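Local coordinates for protein endo-N-acetyl-beta-D-glucosaminidase (Hypocrea jecorina, PDB 4AC1) that hydrolyses the chitobiose core of N-linked glycans and so deglycosylates glycoproteins, among them the cellulases secreted by the same fungus, at residues A[196-201]-A[232-237]; A[237-242]-A[276-281]; A[189-194]-A[251-256]; A[2-7]-A[215-220]. All blocks are in the same frame, centred on the assembly; numbering follows the deposited sequence. Where two conformers were deposited one is given.

The four contacts lie in the last third of a GH18 (beta/alpha)8 barrel and in the first strand, where the barrel closes. Contact 4 joins strands 4-9 and 216-221 across the interior; strand 251-255, used by contact 3, lies between them in the sheet, and the centres of contacts 3 and 4 are about 9 Å apart. Contacts 1 and 2, whose centres are also about 9 Å apart, share Asn237 and helix 232-246 on the outer layer, beside the sugar on Asn236. Along the chain contact 1 is nested within the loop closed by contact 3; contact 2 opens after contact 1 closes. They run from the interior (4) through the zinc-bearing strand ends (3) to outer helices (1, 2).

Contact 1. Residues A[196-201]-A[232-237]; sequences SMADTS and TSSLNN. With NAG (2-acetamido-2-deoxy-beta-D-glucopyranose), chain B.
Ser234 meets the loop at Ala198: in one of its two conformers its OG lies 3.5 Å from Ala198 CA and also against the CB methyl. There OG is anti to the backbone N (chi1 178°), and the hydroxyl reaches from the first turn of helix 232-246 toward the loop. Beside this packing of a hydroxyl on carbon, Leu235 CD1 lies 4.0 Å from Met197 CB and 4.1 Å from Met197 CE, the methionine bending at chi2 and chi3 so that both ends of its chain meet the same methyl. Water spans the remaining gap. One molecule sits 2.7 Å from Ala198 O and within hydrogen-bonding distance of Ser234 O and, in the same conformer, of Ser234 OG; another links Ala198 O with Asn237 OD1. In the (beta/alpha)8 barrel of GH18 enzymes this loop runs from strand 185-189 to helix 201-208, and the contact ties it to the outer helix that follows the next strand. Further out, Thr238 OG1 is hydrogen-bonded to Met197 O. Within the loop, Ser196 OG accepts from Ala198 N at 3.0 Å, an ST turn that fixes the bend. Asp199 OD1 then caps the start of helix 201-208, accepting from Ser201 N at 3.0 Å. Asn236 points away from the loop, and its ND2 carries the sugar through a 1.4 Å covalent bond to NAG C1.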
loop_
_atom_site.group_PDB
_atom_site.type_symbol
_atom_site.label_atom_id
_atom_site.label_comp_id
_atom_site.label_asym_id
_atom_site.label_seq_id
_atom_site.Cartn_x
_atom_site.Cartn_y
_atom_site.Cartn_z
ATOM N N SER A 196 13.607 4.941 9.029
ATOM C CA SER A 196 14.071 3.689 9.612
ATOM C C SER A 196 13.205 3.238 10.774
ATOM O O SER A 196 12.846 4.042 11.640
ATOM C CB SER A 196 15.520 3.813 10.075
ATOM O OG SER A 196 15.922 2.624 10.728
ATOM N N MET A 197 12.884 1.950 10.772
ATOM C CA MET A 197 12.222 1.309 11.909
ATOM C C MET A 197 13.209 0.639 12.873
ATOM O O MET A 197 12.787 -0.133 13.729
ATOM C CB MET A 197 11.142 0.315 11.442
ATOM C CG MET A 197 9.876 0.979 10.899
ATOM S SD MET A 197 8.991 1.995 12.108
ATOM C CE MET A 197 8.353 0.742 13.203
ATOM N N ALA A 198 14.506 0.948 12.751
ATOM C CA ALA A 198 15.521 0.370 13.656
ATOM C C ALA A 198 15.472 0.970 15.072
ATOM O O ALA A 198 15.991 0.373 16.015
ATOM C CB ALA A 198 16.928 0.483 13.064
ATOM N N ASP A 199 14.875 2.153 15.207
ATOM C CA ASP A 199 14.482 2.699 16.514
ATOM C C ASP A 199 13.187 3.491 16.353
ATOM O O ASP A 199 12.672 3.640 15.235
ATOM C CB ASP A 199 15.609 3.531 17.172
ATOM C CG ASP A 199 16.010 4.756 16.364
ATOM O OD1 ASP A 199 15.149 5.437 15.762
ATOM O OD2 ASP A 199 17.224 5.070 16.374
ATOM N N THR A 200 12.656 3.994 17.458
ATOM C CA THR A 200 11.368 4.673 17.439
ATOM C C THR A 200 11.398 6.115 16.944
ATOM O O THR A 200 10.345 6.734 16.800
ATOM C CB THR A 200 10.774 4.729 18.849
ATOM O OG1 THR A 200 11.674 5.432 19.713
ATOM C CG2 THR A 200 10.525 3.342 19.389
ATOM N N SER A 201 12.589 6.669 16.703
ATOM C CA SER A 201 12.702 8.120 16.530
ATOM C C SER A 201 11.892 8.664 15.352
ATOM O O SER A 201 11.185 9.679 15.494
ATOM C CB SER A 201 14.165 8.578 16.475
ATOM O OG SER A 201 14.833 8.024 15.357
ATOM N N THR A 232 13.721 -8.583 11.054
ATOM C CA THR A 232 12.449 -8.560 11.777
ATOM C C THR A 232 12.625 -8.435 13.292
ATOM O O THR A 232 11.765 -7.858 13.967
ATOM C CB THR A 232 11.524 -9.754 11.415
ATOM O OG1 THR A 232 12.227 -10.989 11.601
ATOM C CG2 THR A 232 11.050 -9.636 9.964
ATOM N N SER A 233 13.732 -8.959 13.821
ATOM C CA SER A 233 14.041 -8.809 15.240
ATOM C C SER A 233 14.201 -7.331 15.622
ATOM O O SER A 233 13.805 -6.925 16.714
ATOM C CB SER A 233 15.304 -9.594 15.605
ATOM O OG SER A 233 16.419 -9.099 14.889
ATOM N N SER A 234 14.794 -6.538 14.726
ATOM C CA SER A 234 14.962 -5.100 14.934
ATOM C C SER A 234 13.603 -4.411 14.886
ATOM O O SER A 234 13.288 -3.569 15.726
ATOM C CB SER A 234 15.895 -4.521 13.866
ATOM O OG SER A 234 16.060 -3.120 13.999
ATOM N N LEU A 235 12.810 -4.776 13.880
ATOM C CA LEU A 235 11.441 -4.289 13.741
ATOM C C LEU A 235 10.658 -4.561 15.026
ATOM O O LEU A 235 9.974 -3.670 15.544
ATOM C CB LEU A 235 10.763 -4.940 12.526
ATOM C CG LEU A 235 9.290 -4.579 12.311
ATOM C CD1 LEU A 235 9.141 -3.105 11.961
ATOM C CD2 LEU A 235 8.667 -5.458 11.235
ATOM N N ASN A 236 10.778 -5.786 15.541
ATOM C CA ASN A 236 10.071 -6.175 16.748
ATOM C C ASN A 236 10.433 -5.294 17.947
ATOM O O ASN A 236 9.552 -4.808 18.659
ATOM C CB ASN A 236 10.336 -7.641 17.075
ATOM C CG ASN A 236 9.665 -8.063 18.349
ATOM O OD1 ASN A 236 8.443 -7.967 18.480
ATOM N ND2 ASN A 236 10.471 -8.522 19.317
ATOM N N ASN A 237 11.730 -5.074 18.157
ATOM C CA ASN A 237 12.179 -4.278 19.287
ATOM C C ASN A 237 11.557 -2.877 19.249
ATOM O O ASN A 237 11.074 -2.356 20.244
ATOM C CB ASN A 237 13.715 -4.248 19.295
ATOM C CG ASN A 237 14.280 -3.580 20.526
ATOM O OD1 ASN A 237 14.477 -2.362 20.550
ATOM N ND2 ASN A 237 14.563 -4.375 21.553
HETATM C C1 NAG B . 10.037 -8.958 20.621
HETATM C C2 NAG B . 10.139 -10.484 20.650
HETATM C C3 NAG B . 10.040 -11.060 22.066
HETATM C C4 NAG B . 10.819 -10.256 23.103
HETATM C C5 NAG B . 10.626 -8.747 22.938
HETATM C C6 NAG B . 11.565 -7.948 23.839
HETATM C C7 NAG B . 9.405 -11.608 18.623
HETATM C C8 NAG B . 8.251 -12.162 17.846
HETATM N N2 NAG B . 9.113 -11.063 19.799
HETATM O O3 NAG B . 10.552 -12.375 22.079
HETATM O O4 NAG B . 10.393 -10.662 24.386
HETATM O O5 NAG B . 10.883 -8.376 21.598
HETATM O O6 NAG B . 12.923 -8.216 23.541
HETATM O O7 NAG B . 10.545 -11.674 18.169
HETATM O O HOH W 1 15.707 -2.238 16.553
HETATM O O HOH W 2 14.362 -0.218 18.741
#

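Contact 2. Residues A[237-242]-A[276-281]; sequences NTIVSL and TVILRP. Unlike the reference sequence in segment 276-281: Val277 (reference Glu). With NAG (2-acetamido-2-deoxy-beta-D-glucopyranose), chain B.
Ile239 and Ile278 meet where two outer helices of the barrel, 232-246 and 270-279, come side by side. The buried part is purely apolar. Ile239 CD1 lies 3.9 Å from Ile278 CG2, and the two side chains cross at about a right angle, so branches touch rather than run alongside each other. The CG2 methyls of the same pair are 4.2 Å apart. Ile278 CG2 is anti to the backbone N, its CG1 taking the place beside that N (chi1 -66°); this leaves one branch for Ile239 and turns the other toward the sugar. Leu279 starts out pointing away from the facing helix, yet its CD2 comes back to 4.2 Å from Ile239 CD1, which thus rests against methyls of two successive residues.

The outer side is exposed, and there carbohydrate touches the helices at a few points, its acetamido methyl closely. The GlcNAc carried by Asn236 lies over the groove between the helices: NAG C8 is 3.5 Å from Val277 CG1 and 4.0 Å from Ile278 CG1, while Val240 CG2 is 3.9 Å from the ring oxygen NAG O5. Val240 and Val277 are both exposed, and Val277 replaces the glutamate of the reference sequence. On the inner side Ile239 and Leu279 both reach Val252, seating the helix pair on strand 251-255, while Leu279 also packs on Pro3 just before strand 4-9.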
loop_
_atom_site.group_PDB
_atom_site.type_symbol
_atom_site.label_atom_id
_atom_site.label_comp_id
_atom_site.label_asym_id
_atom_site.label_seq_id
_atom_site.Cartn_x
_atom_site.Cartn_y
_atom_site.Cartn_z
ATOM N N ASN A 237 11.730 -5.074 18.157
ATOM C CA ASN A 237 12.179 -4.278 19.287
ATOM C C ASN A 237 11.557 -2.877 19.249
ATOM O O ASN A 237 11.074 -2.356 20.244
ATOM C CB ASN A 237 13.715 -4.248 19.295
ATOM C CG ASN A 237 14.280 -3.580 20.526
ATOM O OD1 ASN A 237 14.477 -2.362 20.550
ATOM N ND2 ASN A 237 14.563 -4.375 21.553
ATOM N N THR A 238 11.552 -2.284 18.064
ATOM C CA THR A 238 10.970 -0.967 17.890
ATOM C C THR A 238 9.458 -0.968 18.110
ATOM O O THR A 238 8.933 -0.084 18.778
ATOM C CB THR A 238 11.304 -0.416 16.494
ATOM O OG1 THR A 238 12.730 -0.277 16.396
ATOM C CG2 THR A 238 10.668 0.940 16.256
ATOM N N ILE A 239 8.757 -1.955 17.557
ATOM C CA ILE A 239 7.300 -2.003 17.713
ATOM C C ILE A 239 6.886 -2.193 19.180
ATOM O O ILE A 239 5.939 -1.550 19.635
ATOM C CB ILE A 239 6.674 -3.039 16.769
ATOM C CG1 ILE A 239 6.715 -2.490 15.336
ATOM C CG2 ILE A 239 5.239 -3.380 17.197
ATOM C CD1 ILE A 239 6.254 -3.482 14.265
ATOM N N VAL A 240 7.608 -3.044 19.916
ATOM C CA VAL A 240 7.378 -3.189 21.369
ATOM C C VAL A 240 7.404 -1.808 22.050
ATOM O O VAL A 240 6.515 -1.473 22.839
ATOM C CB VAL A 240 8.370 -4.184 22.042
ATOM C CG1 VAL A 240 8.238 -4.137 23.572
ATOM C CG2 VAL A 240 8.112 -5.588 21.551
ATOM N N SER A 241 8.418 -1.012 21.725
ATOM C CA SER A 241 8.541 0.322 22.300
ATOM C C SER A 241 7.400 1.248 21.869
ATOM O O SER A 241 6.825 1.954 22.690
ATOM C CB SER A 241 9.894 0.928 21.943
ATOM O OG SER A 241 10.029 2.219 22.499
ATOM N N LEU A 242 7.069 1.250 20.574
ATOM C CA LEU A 242 5.971 2.081 20.079
ATOM C C LEU A 242 4.642 1.756 20.749
ATOM O O LEU A 242 3.921 2.668 21.146
ATOM C CB LEU A 242 5.825 1.951 18.557
ATOM C CG LEU A 242 7.003 2.483 17.735
ATOM C CD1 LEU A 242 6.816 2.136 16.274
ATOM C CD2 LEU A 242 7.170 3.977 17.922
ATOM N N THR A 276 3.121 -11.433 12.170
ATOM C CA THR A 276 1.958 -11.729 13.009
ATOM C C THR A 276 2.380 -11.978 14.467
ATOM O O THR A 276 1.727 -11.479 15.400
ATOM C CB THR A 276 1.136 -12.903 12.458
ATOM O OG1 THR A 276 0.563 -12.536 11.192
ATOM C CG2 THR A 276 0.001 -13.272 13.414
ATOM N N VAL A 277 3.478 -12.713 14.674
ATOM C CA VAL A 277 3.965 -12.918 16.047
ATOM C C VAL A 277 4.392 -11.596 16.696
ATOM O O VAL A 277 4.216 -11.399 17.900
ATOM C CB VAL A 277 5.116 -13.941 16.157
ATOM C CG1 VAL A 277 5.413 -14.233 17.627
ATOM C CG2 VAL A 277 4.775 -15.242 15.483
ATOM N N ILE A 278 4.942 -10.684 15.904
ATOM C CA ILE A 278 5.310 -9.362 16.409
ATOM C C ILE A 278 4.081 -8.523 16.796
ATOM O O ILE A 278 4.041 -7.915 17.879
ATOM C CB ILE A 278 6.176 -8.602 15.371
ATOM C CG1 ILE A 278 7.524 -9.305 15.195
ATOM C CG2 ILE A 278 6.320 -7.121 15.753
ATOM C CD1 ILE A 278 8.371 -8.758 14.042
ATOM N N LEU A 279 3.076 -8.484 15.923
ATOM C CA LEU A 279 1.952 -7.573 16.087
ATOM C C LEU A 279 0.871 -8.122 16.995
ATOM O O LEU A 279 0.164 -7.364 17.671
ATOM C CB LEU A 279 1.328 -7.310 14.729
ATOM C CG LEU A 279 2.151 -6.481 13.753
ATOM C CD1 LEU A 279 1.420 -6.414 12.402
ATOM C CD2 LEU A 279 2.417 -5.085 14.315
ATOM N N ARG A 280 0.715 -9.439 16.960
ATOM C CA ARG A 280 -0.317 -10.127 17.724
ATOM C C ARG A 280 0.272 -11.329 18.467
ATOM O O ARG A 280 -0.069 -12.477 18.169
ATOM C CB ARG A 280 -1.466 -10.549 16.800
ATOM C CG ARG A 280 -2.257 -9.375 16.224
ATOM C CD ARG A 280 -3.402 -9.803 15.316
ATOM N NE ARG A 280 -3.933 -8.646 14.599
ATOM C CZ ARG A 280 -4.983 -7.927 14.985
ATOM N NH1 ARG A 280 -5.668 -8.255 16.085
ATOM N NH2 ARG A 280 -5.362 -6.884 14.262
ATOM N N PRO A 281 1.156 -11.059 19.448
ATOM C CA PRO A 281 1.883 -12.149 20.118
ATOM C C PRO A 281 0.995 -13.044 20.988
ATOM O O PRO A 281 1.432 -14.119 21.385
ATOM C CB PRO A 281 2.937 -11.421 20.963
ATOM C CG PRO A 281 2.439 -10.027 21.117
ATOM C CD PRO A 281 1.530 -9.728 19.960
HETATM C C1 NAG B . 10.037 -8.958 20.621
HETATM C C2 NAG B . 10.139 -10.484 20.650
HETATM C C3 NAG B . 10.040 -11.060 22.066
HETATM C C4 NAG B . 10.819 -10.256 23.103
HETATM C C5 NAG B . 10.626 -8.747 22.938
HETATM C C6 NAG B . 11.565 -7.948 23.839
HETATM C C7 NAG B . 9.405 -11.608 18.623
HETATM C C8 NAG B . 8.251 -12.162 17.846
HETATM N N2 NAG B . 9.113 -11.063 19.799
HETATM O O3 NAG B . 10.552 -12.375 22.079
HETATM O O4 NAG B . 10.393 -10.662 24.386
HETATM O O5 NAG B . 10.883 -8.376 21.598
HETATM O O6 NAG B . 12.923 -8.216 23.541
HETATM O O7 NAG B . 10.545 -11.674 18.169
#

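Contact 3. Residues A[189-194]-A[251-256]; sequences QFYSGF and GVMGWE. With ACT (acetate ion), chain D.
Tyr191 brings its hydroxyl against Met253 and Trp255 at the C-terminal end of the barrel strands, where GH18 enzymes of the (beta/alpha)8 fold have their active site. From CB the ring leaves between the backbone N and the carbonyl carbon (chi1 45°), carrying it inward from the type I' turn spanning Tyr191 to Phe194. Gln189 CB lies over one ring face, toward the rim. Farther along, Tyr191 CZ lies 3.5 Å from ACT O and 4.3 Å from Met253 CE. At the tip OH donates to ACT O at 2.6 Å, approaches Met253 CE to 3.3 Å and lies 3.7 Å from Trp255 CB. The methionine methyl and the acetate oxygen both sit at the ring's edge, near its plane.

Acetate, probably from the crystallisation liquor, also has its O above one face of the Trp255 indole, with Glu256 CB over the opposite face. The peptide linking Trp255 to Glu256 is cis, as in many family chitinases. Gln189 OE1 shares a zinc ion with Glu127, while its NE2 is hydrogen-bonded to Ala155 O, which holds the amide for the metal. Lower on that chain, Gln189 CG touches Met253 CE at 4.2 Å.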
loop_
_atom_site.group_PDB
_atom_site.type_symbol
_atom_site.label_atom_id
_atom_site.label_comp_id
_atom_site.label_asym_id
_atom_site.label_seq_id
_atom_site.Cartn_x
_atom_site.Cartn_y
_atom_site.Cartn_z
ATOM N N GLN A 189 6.668 4.532 4.026
ATOM C CA GLN A 189 7.842 3.802 3.550
ATOM C C GLN A 189 9.088 4.147 4.376
ATOM O O GLN A 189 9.735 5.175 4.137
ATOM C CB GLN A 189 8.066 4.061 2.056
ATOM C CG GLN A 189 6.798 3.940 1.208
ATOM C CD GLN A 189 7.069 3.924 -0.285
ATOM O OE1 GLN A 189 8.030 3.298 -0.725
ATOM N NE2 GLN A 189 6.239 4.602 -1.067
ATOM N N PHE A 190 9.398 3.292 5.356
ATOM C CA PHE A 190 10.615 3.408 6.174
ATOM C C PHE A 190 11.765 2.641 5.512
ATOM O O PHE A 190 12.299 1.659 6.063
ATOM C CB PHE A 190 10.389 2.886 7.606
ATOM C CG PHE A 190 9.436 3.724 8.436
ATOM C CD1 PHE A 190 8.053 3.535 8.357
ATOM C CD2 PHE A 190 9.928 4.680 9.324
ATOM C CE1 PHE A 190 7.185 4.296 9.131
ATOM C CE2 PHE A 190 9.069 5.444 10.108
ATOM C CZ PHE A 190 7.690 5.247 10.013
ATOM N N TYR A 191 12.140 3.091 4.326
ATOM C CA TYR A 191 13.213 2.470 3.557
ATOM C C TYR A 191 13.645 3.404 2.436
ATOM O O TYR A 191 13.105 4.510 2.315
ATOM C CB TYR A 191 12.813 1.078 3.042
ATOM C CG TYR A 191 11.438 0.930 2.418
ATOM C CD1 TYR A 191 11.232 1.138 1.049
ATOM C CD2 TYR A 191 10.359 0.458 3.179
ATOM C CE1 TYR A 191 9.965 0.944 0.455
ATOM C CE2 TYR A 191 9.105 0.254 2.606
ATOM C CZ TYR A 191 8.909 0.497 1.253
ATOM O OH TYR A 191 7.653 0.274 0.725
ATOM N N SER A 192 14.640 2.971 1.654
ATOM C CA SER A 192 15.171 3.730 0.514
ATOM C C SER A 192 15.854 5.028 0.920
ATOM O O SER A 192 16.127 5.883 0.074
ATOM C CB SER A 192 14.089 3.984 -0.540
ATOM O OG SER A 192 13.613 2.748 -1.020
ATOM N N GLY A 193 16.170 5.150 2.206
ATOM C CA GLY A 193 16.855 6.324 2.727
ATOM C C GLY A 193 15.932 7.277 3.465
ATOM O O GLY A 193 16.391 8.155 4.175
ATOM N N PHE A 194 14.618 7.054 3.368
ATOM C CA PHE A 194 13.617 8.038 3.806
ATOM C C PHE A 194 13.211 7.891 5.259
ATOM O O PHE A 194 12.623 8.801 5.852
ATOM C CB PHE A 194 12.396 7.987 2.888
ATOM C CG PHE A 194 12.721 8.333 1.474
ATOM C CD1 PHE A 194 13.148 9.625 1.139
ATOM C CD2 PHE A 194 12.647 7.380 0.480
ATOM C CE1 PHE A 194 13.484 9.944 -0.166
ATOM C CE2 PHE A 194 12.958 7.696 -0.826
ATOM C CZ PHE A 194 13.402 8.968 -1.146
ATOM N N GLY A 251 0.067 -0.470 12.150
ATOM C CA GLY A 251 0.431 -1.826 11.771
ATOM C C GLY A 251 1.700 -1.821 10.952
ATOM O O GLY A 251 2.529 -0.918 11.090
ATOM N N VAL A 252 1.853 -2.850 10.121
ATOM C CA VAL A 252 3.030 -3.036 9.275
ATOM C C VAL A 252 2.595 -3.406 7.861
ATOM O O VAL A 252 1.630 -4.147 7.691
ATOM C CB VAL A 252 3.959 -4.170 9.846
ATOM C CG1 VAL A 252 5.080 -4.530 8.856
ATOM C CG2 VAL A 252 4.538 -3.746 11.167
ATOM N N MET A 253 3.290 -2.862 6.866
ATOM C CA MET A 253 3.137 -3.325 5.498
ATOM C C MET A 253 4.467 -3.841 4.984
ATOM O O MET A 253 5.530 -3.422 5.446
ATOM C CB MET A 253 2.504 -2.268 4.566
ATOM C CG MET A 253 3.327 -1.013 4.256
ATOM S SD MET A 253 4.682 -1.260 3.077
ATOM C CE MET A 253 4.828 0.420 2.494
ATOM N N GLY A 254 4.388 -4.782 4.053
ATOM C CA GLY A 254 5.576 -5.375 3.451
ATOM C C GLY A 254 5.606 -5.224 1.942
ATOM O O GLY A 254 4.653 -5.618 1.247
ATOM N N TRP A 255 6.708 -4.670 1.439
ATOM C CA TRP A 255 7.014 -4.625 0.002
ATOM C C TRP A 255 8.126 -5.649 -0.293
ATOM O O TRP A 255 9.258 -5.439 0.145
ATOM C CB TRP A 255 7.477 -3.220 -0.435
ATOM C CG TRP A 255 7.684 -3.219 -1.901
ATOM C CD1 TRP A 255 8.810 -3.597 -2.576
ATOM C CD2 TRP A 255 6.697 -2.920 -2.899
ATOM N NE1 TRP A 255 8.597 -3.528 -3.929
ATOM C CE2 TRP A 255 7.302 -3.124 -4.157
ATOM C CE3 TRP A 255 5.358 -2.501 -2.849
ATOM C CZ2 TRP A 255 6.619 -2.906 -5.364
ATOM C CZ3 TRP A 255 4.672 -2.289 -4.045
ATOM C CH2 TRP A 255 5.310 -2.484 -5.287
ATOM N N GLU A 256 7.855 -6.750 -0.998
ATOM C CA GLU A 256 6.526 -7.208 -1.427
ATOM C C GLU A 256 6.498 -8.732 -1.235
ATOM O O GLU A 256 7.471 -9.339 -0.761
ATOM C CB GLU A 256 6.261 -6.841 -2.894
ATOM C CG GLU A 256 7.346 -7.348 -3.839
ATOM C CD GLU A 256 6.822 -7.794 -5.198
ATOM O OE1 GLU A 256 5.636 -8.192 -5.318
ATOM O OE2 GLU A 256 7.617 -7.751 -6.161
HETATM C C ACT D . 6.121 1.130 -2.140
HETATM O O ACT D . 7.191 0.557 -1.840
HETATM O OXT ACT D . 6.160 1.894 -3.130
HETATM C CH3 ACT D . 4.885 0.919 -1.329
#

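Contact 4. Residues A[2-7]-A[215-220]; sequences LPRLIV and KVVAGQ
Ile6 and Val217 pack against each other inside the GH18 (beta/alpha)8 barrel, facing across its interior from strands 4-9 and 216-221. These strands are not sheet partners: strand 251-255 lies between them, parallel to both, so the contact is made by inward-pointing side chains alone.

The apolar part is a single three-methyl cluster. Ile6 CD1 sits 3.8 Å from Val217 CG1 and 3.8 Å from Val217 CG2. With the isoleucine chi2 at 141°, short of the fully extended 180°, CD1 nestles between the two branches of the valine. Trp185 of strand 185-189 packs against both residues, and Met253 adds to the cover of Val217, so the cluster belongs to the barrel's hydrophobic core.

A polar group borders it. Arg4, extended from CG to NE, crosses the valine at about a right angle and brings NH1 to 3.9 Å from Val217 CG2, approaching obliquely with a van der Waals touch. The same NH1 is hydrogen-bonded to Ala214 O, just before the segment 215-220, and weakly to Gly250 O; Leu2 CD2 covers one face of the guanidinium toward the rim. These partners fix the charged end where the strands begin.

Backbone bonding runs through the intervening strand, which pairs with Arg4 and Ile6 at Val252 and with Ala218 at Gly251. Within segment 215-220, Gln220 folds back on its own strand: NE2 donates to Gly219 O at 3.0 Å (158° at the hydrogen), arriving from above the carbonyl plane.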
loop_
_atom_site.group_PDB
_atom_site.type_symbol
_atom_site.label_atom_id
_atom_site.label_comp_id
_atom_site.label_asym_id
_atom_site.label_seq_id
_atom_site.Cartn_x
_atom_site.Cartn_y
_atom_site.Cartn_z
ATOM N N LEU A 2 -6.897 -2.838 14.742
ATOM C CA LEU A 2 -5.465 -2.590 14.725
ATOM C C LEU A 2 -4.770 -3.652 15.563
ATOM O O LEU A 2 -5.320 -4.107 16.582
ATOM C CB LEU A 2 -5.177 -1.209 15.304
ATOM C CG LEU A 2 -5.838 -0.017 14.613
ATOM C CD1 LEU A 2 -5.449 1.253 15.322
ATOM C CD2 LEU A 2 -5.470 0.067 13.132
ATOM N N PRO A 3 -3.547 -4.039 15.185
ATOM C CA PRO A 3 -2.747 -3.521 14.079
ATOM C C PRO A 3 -3.059 -4.197 12.745
ATOM O O PRO A 3 -3.363 -5.391 12.692
ATOM C CB PRO A 3 -1.320 -3.873 14.511
ATOM C CG PRO A 3 -1.481 -5.150 15.254
ATOM C CD PRO A 3 -2.774 -4.988 16.012
ATOM N N ARG A 4 -2.965 -3.427 11.670
ATOM C CA ARG A 4 -3.110 -3.976 10.321
ATOM C C ARG A 4 -1.841 -4.726 9.934
ATOM O O ARG A 4 -0.733 -4.363 10.370
ATOM C CB ARG A 4 -3.369 -2.860 9.312
ATOM C CG ARG A 4 -4.541 -1.960 9.693
ATOM C CD ARG A 4 -4.703 -0.844 8.687
ATOM N NE ARG A 4 -5.653 0.193 9.101
ATOM C CZ ARG A 4 -5.335 1.274 9.811
ATOM N NH1 ARG A 4 -4.102 1.452 10.248
ATOM N NH2 ARG A 4 -6.257 2.190 10.091
ATOM N N LEU A 5 -2.006 -5.787 9.146
ATOM C CA LEU A 5 -0.886 -6.450 8.500
ATOM C C LEU A 5 -1.193 -6.477 7.023
ATOM O O LEU A 5 -2.145 -7.136 6.585
ATOM C CB LEU A 5 -0.668 -7.875 9.025
ATOM C CG LEU A 5 0.455 -8.670 8.338
ATOM C CD1 LEU A 5 1.816 -7.949 8.430
ATOM C CD2 LEU A 5 0.557 -10.087 8.887
ATOM N N ILE A 6 -0.388 -5.747 6.262
ATOM C CA ILE A 6 -0.672 -5.442 4.872
ATOM C C ILE A 6 0.460 -5.972 4.018
ATOM O O ILE A 6 1.623 -5.755 4.338
ATOM C CB ILE A 6 -0.739 -3.918 4.694
ATOM C CG1 ILE A 6 -1.883 -3.333 5.536
ATOM C CG2 ILE A 6 -0.869 -3.523 3.213
ATOM C CD1 ILE A 6 -1.548 -2.022 6.198
ATOM N N VAL A 7 0.132 -6.683 2.950
ATOM C CA VAL A 7 1.137 -7.218 2.025
ATOM C C VAL A 7 0.847 -6.711 0.615
ATOM O O VAL A 7 -0.281 -6.871 0.101
ATOM C CB VAL A 7 1.135 -8.758 2.018
ATOM C CG1 VAL A 7 1.975 -9.308 0.843
ATOM C CG2 VAL A 7 1.628 -9.294 3.354
ATOM N N LYS A 215 -3.085 5.840 12.092
ATOM C CA LYS A 215 -3.004 6.042 10.640
ATOM C C LYS A 215 -1.601 5.881 10.066
ATOM O O LYS A 215 -1.415 6.054 8.867
ATOM C CB LYS A 215 -3.551 7.410 10.258
ATOM C CG LYS A 215 -4.981 7.627 10.666
ATOM C CD LYS A 215 -5.389 9.016 10.258
ATOM C CE LYS A 215 -5.854 8.949 8.838
ATOM N NZ LYS A 215 -6.403 10.233 8.340
ATOM N N VAL A 216 -0.620 5.557 10.902
ATOM C CA VAL A 216 0.753 5.381 10.411
ATOM C C VAL A 216 1.125 3.896 10.457
ATOM O O VAL A 216 1.400 3.337 11.522
ATOM C CB VAL A 216 1.768 6.243 11.200
ATOM C CG1 VAL A 216 3.153 6.095 10.591
ATOM C CG2 VAL A 216 1.343 7.700 11.186
ATOM N N VAL A 217 1.066 3.264 9.294
ATOM C CA VAL A 217 1.512 1.887 9.102
ATOM C C VAL A 217 3.002 1.915 8.782
ATOM O O VAL A 217 3.461 2.672 7.919
ATOM C CB VAL A 217 0.714 1.216 7.956
ATOM C CG1 VAL A 217 1.389 -0.044 7.464
ATOM C CG2 VAL A 217 -0.686 0.895 8.431
ATOM N N ALA A 218 3.752 1.117 9.539
ATOM C CA ALA A 218 5.204 0.992 9.359
ATOM C C ALA A 218 5.560 0.109 8.178
ATOM O O ALA A 218 5.505 -1.123 8.264
ATOM C CB ALA A 218 5.838 0.482 10.618
ATOM N N GLY A 219 5.922 0.743 7.070
ATOM C CA GLY A 219 6.309 0.026 5.877
ATOM C C GLY A 219 7.712 -0.520 5.947
ATOM O O GLY A 219 8.634 0.166 6.418
ATOM N N GLN A 220 7.859 -1.736 5.441
ATOM C CA GLN A 220 9.115 -2.494 5.481
ATOM C C GLN A 220 9.394 -3.211 4.171
ATOM O O GLN A 220 8.501 -3.814 3.566
ATOM C CB GLN A 220 9.036 -3.552 6.584
ATOM C CG GLN A 220 9.011 -2.970 7.988
ATOM C CD GLN A 220 10.377 -2.486 8.405
ATOM O OE1 GLN A 220 11.194 -3.272 8.884
ATOM N NE2 GLN A 220 10.641 -1.199 8.214
#